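Local atomic coordinates of ribulose-1,5-bisphosphate carboxylase/oxygenase large subunit (Rhodopseudomonas palustris, PDB entry 3QFW), a protein that is a Rubisco-like protein of the ribulose bisphosphate carboxylase large-chain family that probably binds magnesium and may act as a lyase. Residues Cys314-Ile322 and Tyr334-Ile342. Sequence-based numbering, arbitrary orientation.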
loop_
_atom_site.group_PDB
_atom_site.type_symbol
_atom_site.label_atom_id
_atom_site.label_comp_id
_atom_site.label_asym_id
_atom_site.label_seq_id
_atom_site.Cartn_x
_atom_site.Cartn_y
_atom_site.Cartn_z
ATOM N N CYS B 314 -3.698 10.563 -19.153
ATOM C CA CYS B 314 -2.516 10.659 -18.293
ATOM C C CYS B 314 -1.328 10.238 -19.155
ATOM O O CYS B 314 -1.435 9.255 -19.886
ATOM C CB CYS B 314 -2.694 9.696 -17.093
ATOM S SG CYS B 314 -1.225 9.343 -16.072
ATOM N N ILE B 315 -0.212 10.967 -19.114
ATOM C CA ILE B 315 0.922 10.602 -19.978
ATOM C C ILE B 315 1.700 9.415 -19.419
ATOM O O ILE B 315 2.247 9.489 -18.324
ATOM C CB ILE B 315 1.942 11.748 -20.189
ATOM C CG1 ILE B 315 1.253 13.110 -20.299
ATOM C CG2 ILE B 315 2.818 11.461 -21.408
ATOM C CD1 ILE B 315 1.259 13.864 -18.976
ATOM N N PRO B 316 1.777 8.321 -20.189
ATOM C CA PRO B 316 2.593 7.191 -19.743
ATOM C C PRO B 316 4.055 7.603 -19.748
ATOM O O PRO B 316 4.525 8.203 -20.718
ATOM C CB PRO B 316 2.347 6.115 -20.805
ATOM C CG PRO B 316 1.263 6.652 -21.709
ATOM C CD PRO B 316 1.240 8.135 -21.548
ATOM N N THR B 317 4.768 7.300 -18.673
ATOM C CA THR B 317 6.141 7.746 -18.546
ATOM C C THR B 317 7.081 6.582 -18.270
ATOM O O THR B 317 7.416 6.304 -17.108
ATOM C CB THR B 317 6.247 8.802 -17.446
ATOM O OG1 THR B 317 5.316 9.854 -17.718
ATOM C CG2 THR B 317 7.655 9.356 -17.353
ATOM N N PRO B 318 7.513 5.891 -19.335
ATOM C CA PRO B 318 8.337 4.683 -19.208
ATOM C C PRO B 318 9.725 5.017 -18.703
ATOM O O PRO B 318 10.265 6.076 -19.033
ATOM C CB PRO B 318 8.458 4.169 -20.656
ATOM C CG PRO B 318 7.532 4.955 -21.452
ATOM C CD PRO B 318 7.231 6.221 -20.742
ATOM N N ALA B 319 10.301 4.090 -17.949
ATOM C CA ALA B 319 11.624 4.260 -17.368
ATOM C C ALA B 319 12.404 2.953 -17.444
ATOM O O ALA B 319 11.838 1.867 -17.356
ATOM C CB ALA B 319 11.524 4.734 -15.937
ATOM N N GLY B 320 13.713 3.071 -17.630
ATOM C CA GLY B 320 14.579 1.915 -17.765
ATOM C C GLY B 320 15.863 2.341 -18.445
ATOM O O GLY B 320 16.190 3.526 -18.449
ATOM N N GLY B 321 16.585 1.385 -19.022
ATOM C CA GLY B 321 17.838 1.678 -19.694
ATOM C C GLY B 321 17.633 2.446 -20.988
ATOM O O GLY B 321 18.086 2.020 -22.054
ATOM N N ILE B 322 16.959 3.587 -20.889
ATOM C CA ILE B 322 16.600 4.372 -22.066
ATOM C C ILE B 322 17.787 5.176 -22.601
ATOM O O ILE B 322 18.070 6.273 -22.123
ATOM C CB ILE B 322 15.421 5.322 -21.763
ATOM C CG1 ILE B 322 14.318 4.572 -21.018
ATOM C CG2 ILE B 322 14.880 5.938 -23.045
ATOM C CD1 ILE B 322 13.851 3.333 -21.735
ATOM N N TYR B 334 5.361 3.254 -28.554
ATOM C CA TYR B 334 4.357 3.974 -27.781
ATOM C C TYR B 334 3.611 5.048 -28.555
ATOM O O TYR B 334 2.582 5.541 -28.105
ATOM C CB TYR B 334 5.007 4.618 -26.549
ATOM C CG TYR B 334 5.439 3.641 -25.474
ATOM C CD1 TYR B 334 4.496 2.997 -24.681
ATOM C CD2 TYR B 334 6.784 3.390 -25.230
ATOM C CE1 TYR B 334 4.875 2.108 -23.689
ATOM C CE2 TYR B 334 7.181 2.494 -24.228
ATOM C CZ TYR B 334 6.212 1.860 -23.461
ATOM O OH TYR B 334 6.574 0.971 -22.463
ATOM N N GLY B 335 4.116 5.418 -29.727
ATOM C CA GLY B 335 3.591 6.598 -30.375
ATOM C C GLY B 335 4.188 7.789 -29.659
ATOM O O GLY B 335 5.024 7.618 -28.771
ATOM N N GLN B 336 3.751 8.991 -30.020
ATOM C CA GLN B 336 4.376 10.212 -29.517
ATOM C C GLN B 336 3.700 10.785 -28.274
ATOM O O GLN B 336 4.195 11.745 -27.689
ATOM C CB GLN B 336 4.443 11.278 -30.620
ATOM C CG GLN B 336 5.369 10.909 -31.760
ATOM C CD GLN B 336 5.303 11.899 -32.909
ATOM O OE1 GLN B 336 4.969 13.070 -32.719
ATOM N NE2 GLN B 336 5.613 11.430 -34.109
ATOM N N ASP B 337 2.569 10.201 -27.887
ATOM C CA ASP B 337 1.887 10.595 -26.654
ATOM C C ASP B 337 2.487 9.841 -25.460
ATOM O O ASP B 337 1.852 8.971 -24.856
ATOM C CB ASP B 337 0.384 10.343 -26.754
ATOM C CG ASP B 337 -0.337 11.386 -27.595
ATOM O OD1 ASP B 337 0.224 12.481 -27.828
ATOM O OD2 ASP B 337 -1.482 11.107 -28.011
ATOM N N VAL B 338 3.721 10.200 -25.132
ATOM C CA VAL B 338 4.524 9.470 -24.163
ATOM C C VAL B 338 5.617 10.405 -23.668
ATOM O O VAL B 338 6.043 11.312 -24.393
ATOM C CB VAL B 338 5.169 8.230 -24.816
ATOM C CG1 VAL B 338 6.190 8.654 -25.878
ATOM C CG2 VAL B 338 5.821 7.326 -23.772
ATOM N N MET B 339 6.054 10.213 -22.429
ATOM C CA MET B 339 7.213 10.940 -21.912
ATOM C C MET B 339 8.320 9.944 -21.548
ATOM O O MET B 339 8.176 9.157 -20.606
ATOM C CB MET B 339 6.821 11.792 -20.697
ATOM C CG MET B 339 7.932 12.697 -20.144
ATOM S SD MET B 339 7.315 14.017 -19.062
ATOM C CE MET B 339 6.409 13.057 -17.829
ATOM N N LEU B 340 9.417 9.968 -22.301
ATOM C CA LEU B 340 10.520 9.043 -22.054
ATOM C C LEU B 340 11.394 9.489 -20.886
ATOM O O LEU B 340 11.966 10.572 -20.893
ATOM C CB LEU B 340 11.376 8.865 -23.320
ATOM C CG LEU B 340 10.641 8.440 -24.594
ATOM C CD1 LEU B 340 11.613 8.368 -25.759
ATOM C CD2 LEU B 340 9.912 7.117 -24.427
ATOM N N LEU B 341 11.503 8.645 -19.869
ATOM C CA LEU B 341 12.351 8.979 -18.732
ATOM C C LEU B 341 13.736 8.388 -18.925
ATOM O O LEU B 341 13.885 7.172 -18.995
ATOM C CB LEU B 341 11.721 8.464 -17.438
ATOM C CG LEU B 341 12.445 8.742 -16.123
ATOM C CD1 LEU B 341 12.490 10.226 -15.857
ATOM C CD2 LEU B 341 11.728 8.008 -14.985
ATOM N N ILE B 342 14.747 9.240 -19.062
ATOM C CA ILE B 342 16.118 8.758 -18.938
ATOM C C ILE B 342 16.758 9.275 -17.651
ATOM O O ILE B 342 16.940 8.524 -16.694
ATOM C CB ILE B 342 16.993 9.158 -20.119
ATOM C CG1 ILE B 342 18.350 8.456 -20.009
ATOM C CG2 ILE B 342 17.183 10.667 -20.143
ATOM C CD1 ILE B 342 18.282 7.090 -19.319
#
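The amide N of Leu-341 donates to Pro-318 O at 3.0 Å, and Met-339 N reaches Pro-316 O at 3.1 Å. These bonds, with the strand segments running 23° from parallel, join 315-319 to 339-341 as the two strands of a beta-alpha-beta unit whose crossover carries helix 327-334. Because 315-319 also pairs with 280-284 and 339-341 with 133-138, the contact links two strand sets of the TIM barrel typical of this family's catalytic domain. Pro-318 has no N-H to offer; instead its CD lies 3.1 Å from Met-339 O, an oxygen that also takes a CA-H...O contact from Thr-317. The Thr-317 and Met-339 side chains run side by side. With OG1 beside its own backbone N (chi1 -54°), Thr-317 bonds Ile-315 O from above the carbonyl plane, while Met-339 CE touches Thr-317 OG1 at 3.4 Å. Replacing Thr-317 by alanine takes away OG1 and CG2, which would probably cost Ile-315 O its hydroxyl partner and leave the Met-339 methyl freer to turn. Val-338 CG2 packs 3.5 Å from Pro-318 CD. Tyr-334, its hydroxyl bonded to Asn-285, receives a CH-pi contact over one face: Pro-318 CG stands 4.1 Å from the ring centroid, 26° off the normal, nearest CE2.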